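Local structure of transcriptional repressor, TetR family (Thermus thermophilus, 3ANP) at residues Pro82-Val85 and Leu86-Leu89; Phe108-Leu111 and Leu112-Asp115. The protein represses transcription of genes for fatty acid degradation, binds lauroyl-CoA in its C-terminal domain and probably contacts operator DNA through an N-terminal helix-turn-helix. All blocks are in the same frame, centred on the assembly; numbering follows the deposited sequence.

Interaction 1 is the first two turns of helix 82-99; interaction 2 is the end of the next helix, 101-110, and the turn that leads into helix 116-125. They lie on opposite sides of the chain's centre, with centres about 28 Å apart and nearest atoms about 12 Å apart, and do not touch. Residues 82-89 are partly buried: Val85 and Leu86 are buried against neighbouring helices, while the salt bridge lies among partly exposed side chains. The touching residues of interaction 2 are mostly buried, next to the acyl-CoA and the second subunit. Regular helical bonding dominates interaction 1, whereas in interaction 2 the backbone turns and one carbonyl serves the ligand.

Interaction 1 (Pro82-Val85 and Leu86-Leu89); sequences PVEV and LRHL
Glu84 and Arg87, one turn apart at the start of helix 82-99, form a salt bridge, with Glu84 OE2 2.9 Å from Arg87 NH1. Carboxylate and guanidinium are nearly parallel, their planes 16° apart, but OE2 approaches the guanidinium obliquely and the other oxygen takes no part. Arg87, extended from CG to NE, runs back toward the start of the helix, and the Glu84 chain, bent at chi2 (-55°), turns its carboxylate to meet NH1. With Val83 CG1 anti to the backbone N, this methyl points at the guanidinium and comes tightly within 3.1 Å of Arg87 NH1. Cutting Arg87 back to an alanine would probably leave the Glu84 carboxylate without its cationic mate and Val83 CG1 without the group packed on it. His88 NE2 is hydrogen-bonded to Glu71.

Four i to i+4 backbone bonds underlie these side chains: Leu86 N, Arg87 N, His88 N and Leu89 N donate to the carbonyl oxygens of Pro82, Val83, Glu84 and Val85. The straightest, Arg87 N to Val83 O, is 3.0 Å long with an N-H...O angle of 166°.

In the apolar packing, Val85 lies on helices 54-77 and 128-142, and Leu86 on helices 128-142 and 178-191.

The Glu84 carboxylate probably offsets part of the positive charge of Arg87 and the nearby Arg187, with Glu183 only a weak, long partner.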
loop_
_atom_site.group_PDB
_atom_site.type_symbol
_atom_site.label_atom_id
_atom_site.label_comp_id
_atom_site.label_asym_id
_atom_site.label_seq_id
_atom_site.Cartn_x
_atom_site.Cartn_y
_atom_site.Cartn_z
ATOM N N PRO A 82 25.154 0.129 -6.244
ATOM C CA PRO A 82 23.703 -0.006 -6.373
ATOM C C PRO A 82 22.952 0.222 -5.065
ATOM O O PRO A 82 21.893 0.866 -5.051
ATOM C CB PRO A 82 23.547 -1.423 -6.890
ATOM C CG PRO A 82 24.715 -1.538 -7.806
ATOM C CD PRO A 82 25.838 -0.961 -6.963
ATOM N N VAL A 83 23.476 -0.295 -3.958
ATOM C CA VAL A 83 22.767 -0.087 -2.700
ATOM C C VAL A 83 22.745 1.382 -2.325
ATOM O O VAL A 83 21.740 1.876 -1.815
ATOM C CB VAL A 83 23.350 -0.933 -1.541
ATOM C CG1 VAL A 83 22.738 -0.490 -0.199
ATOM C CG2 VAL A 83 23.005 -2.404 -1.779
ATOM N N GLU A 84 23.834 2.097 -2.590
ATOM C CA GLU A 84 23.853 3.527 -2.280
ATOM C C GLU A 84 22.925 4.279 -3.227
ATOM O O GLU A 84 22.360 5.308 -2.859
ATOM C CB GLU A 84 25.272 4.105 -2.374
ATOM C CG GLU A 84 25.994 4.151 -1.029
ATOM C CD GLU A 84 25.208 4.919 0.034
ATOM O OE1 GLU A 84 24.853 6.099 -0.202
ATOM O OE2 GLU A 84 24.946 4.343 1.110
ATOM N N VAL A 85 22.766 3.780 -4.448
ATOM C CA VAL A 85 21.869 4.457 -5.379
ATOM C C VAL A 85 20.439 4.255 -4.888
ATOM O O VAL A 85 19.600 5.142 -5.015
ATOM C CB VAL A 85 22.007 3.932 -6.813
ATOM C CG1 VAL A 85 20.981 4.648 -7.719
ATOM C CG2 VAL A 85 23.414 4.218 -7.325
ATOM N N LEU A 86 20.166 3.076 -4.338
ATOM C CA LEU A 86 18.844 2.776 -3.784
ATOM C C LEU A 86 18.535 3.704 -2.614
ATOM O O LEU A 86 17.453 4.285 -2.550
ATOM C CB LEU A 86 18.782 1.344 -3.281
ATOM C CG LEU A 86 18.488 0.263 -4.308
ATOM C CD1 LEU A 86 18.587 -1.099 -3.634
ATOM C CD2 LEU A 86 17.100 0.485 -4.892
ATOM N N ARG A 87 19.475 3.816 -1.675
ATOM C CA ARG A 87 19.288 4.689 -0.515
ATOM C C ARG A 87 19.063 6.121 -0.975
ATOM O O ARG A 87 18.231 6.837 -0.421
ATOM C CB ARG A 87 20.516 4.676 0.411
ATOM C CG ARG A 87 20.764 3.387 1.164
ATOM C CD ARG A 87 21.616 3.666 2.401
ATOM N NE ARG A 87 21.952 2.446 3.126
ATOM C CZ ARG A 87 22.889 1.582 2.743
ATOM N NH1 ARG A 87 23.589 1.807 1.639
ATOM N NH2 ARG A 87 23.125 0.492 3.464
ATOM N N HIS A 88 19.828 6.540 -1.978
ATOM C CA HIS A 88 19.698 7.891 -2.513
ATOM C C HIS A 88 18.307 8.108 -3.107
ATOM O O HIS A 88 17.651 9.124 -2.849
ATOM C CB HIS A 88 20.744 8.127 -3.602
ATOM C CG HIS A 88 20.586 9.430 -4.317
ATOM N ND1 HIS A 88 20.985 10.630 -3.769
ATOM C CD2 HIS A 88 20.054 9.725 -5.527
ATOM C CE1 HIS A 88 20.708 11.609 -4.613
ATOM N NE2 HIS A 88 20.141 11.086 -5.686
ATOM N N LEU A 89 17.860 7.151 -3.913
ATOM C CA LEU A 89 16.556 7.264 -4.549
ATOM C C LEU A 89 15.443 7.484 -3.534
ATOM O O LEU A 89 14.581 8.345 -3.719
ATOM C CB LEU A 89 16.261 6.013 -5.376
ATOM C CG LEU A 89 14.858 5.890 -5.983
ATOM C CD1 LEU A 89 14.577 7.035 -6.927
ATOM C CD2 LEU A 89 14.764 4.566 -6.722
#

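Interaction 2 (Phe108-Leu111 and Leu112-Asp115); sequences FYEL and LNPD. With DCC (dodecyl-coa), chain E.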
loop_
_atom_site.group_PDB
_atom_site.type_symbol
_atom_site.label_atom_id
_atom_site.label_comp_id
_atom_site.label_asym_id
_atom_site.label_seq_id
_atom_site.Cartn_x
_atom_site.Cartn_y
_atom_site.Cartn_z
ATOM N N PHE A 108 -1.947 9.883 -5.472
ATOM C CA PHE A 108 -1.795 8.556 -4.864
ATOM C C PHE A 108 -3.138 7.817 -4.763
ATOM O O PHE A 108 -3.195 6.604 -4.944
ATOM C CB PHE A 108 -1.186 8.641 -3.451
ATOM C CG PHE A 108 0.262 9.090 -3.410
ATOM C CD1 PHE A 108 1.153 8.779 -4.445
ATOM C CD2 PHE A 108 0.745 9.783 -2.294
ATOM C CE1 PHE A 108 2.509 9.146 -4.373
ATOM C CE2 PHE A 108 2.097 10.155 -2.212
ATOM C CZ PHE A 108 2.977 9.836 -3.251
ATOM N N TYR A 109 -4.216 8.532 -4.461
ATOM C CA TYR A 109 -5.521 7.869 -4.356
ATOM C C TYR A 109 -5.964 7.272 -5.687
ATOM O O TYR A 109 -6.711 6.299 -5.718
ATOM C CB TYR A 109 -6.593 8.841 -3.844
ATOM C CG TYR A 109 -6.519 9.054 -2.359
ATOM C CD1 TYR A 109 -6.722 7.991 -1.470
ATOM C CD2 TYR A 109 -6.217 10.306 -1.835
ATOM C CE1 TYR A 109 -6.621 8.182 -0.091
ATOM C CE2 TYR A 109 -6.114 10.503 -0.468
ATOM C CZ TYR A 109 -6.317 9.442 0.400
ATOM O OH TYR A 109 -6.230 9.664 1.760
ATOM N N GLU A 110 -5.494 7.852 -6.785
ATOM C CA GLU A 110 -5.857 7.362 -8.112
ATOM C C GLU A 110 -5.351 5.931 -8.326
ATOM O O GLU A 110 -5.941 5.171 -9.076
ATOM C CB GLU A 110 -5.312 8.321 -9.175
ATOM C CG GLU A 110 -5.780 8.082 -10.588
ATOM C CD GLU A 110 -7.295 8.204 -10.796
ATOM O OE1 GLU A 110 -8.012 8.753 -9.937
ATOM O OE2 GLU A 110 -7.754 7.755 -11.858
ATOM N N LEU A 111 -4.268 5.553 -7.650
ATOM C CA LEU A 111 -3.755 4.191 -7.762
ATOM C C LEU A 111 -4.706 3.227 -7.040
ATOM O O LEU A 111 -4.580 2.016 -7.164
ATOM C CB LEU A 111 -2.348 4.098 -7.149
ATOM C CG LEU A 111 -1.286 4.744 -8.035
ATOM C CD1 LEU A 111 -0.122 5.261 -7.215
ATOM C CD2 LEU A 111 -0.832 3.708 -9.067
ATOM N N LEU A 112 -5.659 3.777 -6.294
ATOM C CA LEU A 112 -6.623 2.964 -5.560
ATOM C C LEU A 112 -8.033 3.159 -6.123
ATOM O O LEU A 112 -9.022 2.768 -5.497
ATOM C CB LEU A 112 -6.625 3.340 -4.071
ATOM C CG LEU A 112 -5.296 3.272 -3.307
ATOM C CD1 LEU A 112 -5.478 3.818 -1.905
ATOM C CD2 LEU A 112 -4.790 1.838 -3.262
ATOM N N ASN A 113 -8.128 3.769 -7.298
ATOM C CA ASN A 113 -9.436 4.001 -7.902
ATOM C C ASN A 113 -10.203 2.675 -8.062
ATOM O O ASN A 113 -9.666 1.701 -8.585
ATOM C CB ASN A 113 -9.269 4.667 -9.271
ATOM C CG ASN A 113 -10.540 5.339 -9.742
ATOM O OD1 ASN A 113 -11.551 4.675 -9.982
ATOM N ND2 ASN A 113 -10.499 6.666 -9.864
ATOM N N PRO A 114 -11.461 2.619 -7.595
ATOM C CA PRO A 114 -12.241 1.380 -7.726
ATOM C C PRO A 114 -12.318 0.939 -9.182
ATOM O O PRO A 114 -12.345 -0.254 -9.479
ATOM C CB PRO A 114 -13.600 1.767 -7.165
ATOM C CG PRO A 114 -13.242 2.747 -6.104
ATOM C CD PRO A 114 -12.182 3.603 -6.770
ATOM N N ASP A 115 -12.354 1.905 -10.093
ATOM C CA ASP A 115 -12.397 1.582 -11.513
ATOM C C ASP A 115 -11.015 1.041 -11.908
ATOM O O ASP A 115 -10.025 1.758 -11.846
ATOM C CB ASP A 115 -12.738 2.837 -12.319
ATOM C CG ASP A 115 -12.737 2.598 -13.817
ATOM O OD1 ASP A 115 -12.414 1.475 -14.260
ATOM O OD2 ASP A 115 -13.059 3.550 -14.557
HETATM C C2 DCC E . 1.745 -10.651 -20.970
HETATM C C4 DCC E . 3.121 -10.524 -19.117
HETATM C C5 DCC E . 3.900 -9.576 -19.764
HETATM C C6 DCC E . 3.543 -9.191 -21.051
HETATM C C8 DCC E . 4.725 -9.928 -17.811
HETATM C C10 DCC E . 6.367 8.606 -8.001
HETATM C C11 DCC E . 6.129 10.116 -7.955
HETATM C C12 DCC E . 7.396 10.883 -8.335
HETATM N N9 DCC E . 3.659 -10.717 -17.916
HETATM N N7 DCC E . 4.879 -9.230 -18.934
HETATM N N3 DCC E . 2.056 -11.040 -19.746
HETATM N N1 DCC E . 2.464 -9.749 -21.617
HETATM N N6 DCC E . 4.260 -8.285 -21.708
HETATM C "C1'" DCC E . 3.167 -11.656 -16.882
HETATM C "C2'" DCC E . 3.707 -11.295 -15.501
HETATM O "O2'" DCC E . 5.085 -11.668 -15.409
HETATM C "C3'" DCC E . 2.859 -12.270 -14.687
HETATM O "O3'" DCC E . 3.407 -13.588 -14.772
HETATM C "C4'" DCC E . 1.515 -12.224 -15.419
HETATM O "O4'" DCC E . 1.756 -11.523 -16.654
HETATM C "C5'" DCC E . 0.515 -11.456 -14.554
HETATM O "O5'" DCC E . 1.027 -10.161 -14.230
HETATM P P1 DCC E . 0.403 -9.314 -13.011
HETATM O O11 DCC E . 0.229 -10.188 -11.830
HETATM O O12 DCC E . 1.197 -8.074 -12.863
HETATM O O6 DCC E . -1.065 -8.920 -13.540
HETATM P P2 DCC E . -1.312 -7.594 -14.416
HETATM O O21 DCC E . -2.499 -8.084 -15.154
HETATM O O22 DCC E . 0.051 -7.465 -14.978
HETATM O O7 DCC E . -1.686 -6.698 -13.131
HETATM C CPA DCC E . -0.709 -5.914 -12.444
HETATM C CPB DCC E . -1.248 -4.499 -12.216
HETATM C CP8 DCC E . -2.683 -4.585 -11.686
HETATM C CP7 DCC E . -1.221 -3.725 -13.536
HETATM C CP9 DCC E . -0.366 -3.783 -11.191
HETATM O OP3 DCC E . -2.705 -5.207 -10.399
HETATM C CP6 DCC E . -3.299 -3.186 -11.603
HETATM O OP2 DCC E . -3.843 -2.683 -12.584
HETATM N NP2 DCC E . -3.191 -2.579 -10.423
HETATM C CP5 DCC E . -3.738 -1.233 -10.196
HETATM C CP4 DCC E . -2.929 -0.518 -9.110
HETATM C CP3 DCC E . -2.991 -1.282 -7.786
HETATM O OP1 DCC E . -2.752 -2.488 -7.743
HETATM N NP1 DCC E . -3.306 -0.551 -6.719
HETATM C CP2 DCC E . -3.413 -1.151 -5.381
HETATM C CP1 DCC E . -2.018 -1.484 -4.842
HETATM S S DCC E . -1.026 0.001 -4.440
HETATM P P3 DCC E . 3.450 -14.504 -13.449
HETATM O O31 DCC E . 4.780 -14.491 -12.799
HETATM O O32 DCC E . 2.287 -13.956 -12.479
HETATM O O33 DCC E . 3.004 -15.975 -13.926
HETATM C CA1 DCC E . -0.115 0.263 -5.913
HETATM C CA2 DCC E . 1.112 1.176 -5.871
HETATM O OA1 DCC E . -0.460 -0.272 -6.966
HETATM C CA3 DCC E . 2.004 0.951 -7.093
HETATM C CA4 DCC E . 3.287 1.786 -7.033
HETATM C CA5 DCC E . 3.007 3.290 -7.018
HETATM C CA6 DCC E . 4.315 4.066 -7.194
HETATM C CA7 DCC E . 4.060 5.573 -7.273
HETATM C CA8 DCC E . 5.353 6.332 -7.579
HETATM C CA9 DCC E . 5.107 7.843 -7.586
#
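Tyr109 and Leu112 are joined by a backbone hydrogen bond as helix 101-110 gives way to a type I beta turn, Glu110 to Asn113, with Leu112 N 2.8 Å from Tyr109 O. Asn113 N in turn lies 3.1 Å from Glu110 O.

Glu110 CG is anti to the backbone N (chi1 -171°) and its chain bends at chi2, which brings the carboxylate alongside the Asn113 amide, and Asn113 ND2 donates to Glu110 OE1 over 3.2 Å. The acceptor is met from above the carboxylate plane, 44° out of it, yet lies near the amide plane of the asparagine. Arg118 on helix 116-125 takes Glu110 OE2 in a salt bridge, so both carboxylate oxygens of this buried acid are engaged. Asn113 OD1 accepts from Asp115 N in an Asx turn, fixing both ends of the amide, and Asp115 N-caps helix 116-125.

Tyr109 and Leu112 also pack on Leu112 of the second subunit, placing the turn at the dimer interface. Leu111 and Leu112 line the acyl-CoA pocket. Leu111 CD1 lies 3.7 Å from CA5 of the acyl chain, and the Phe108 ring offers its edge to CA9. Leu112 CD2 touches the pantetheine arm at CP2, 3.9 Å away, while Leu111 O accepts a hydrogen bond from the amide NP1 of the ligand at 2.9 Å.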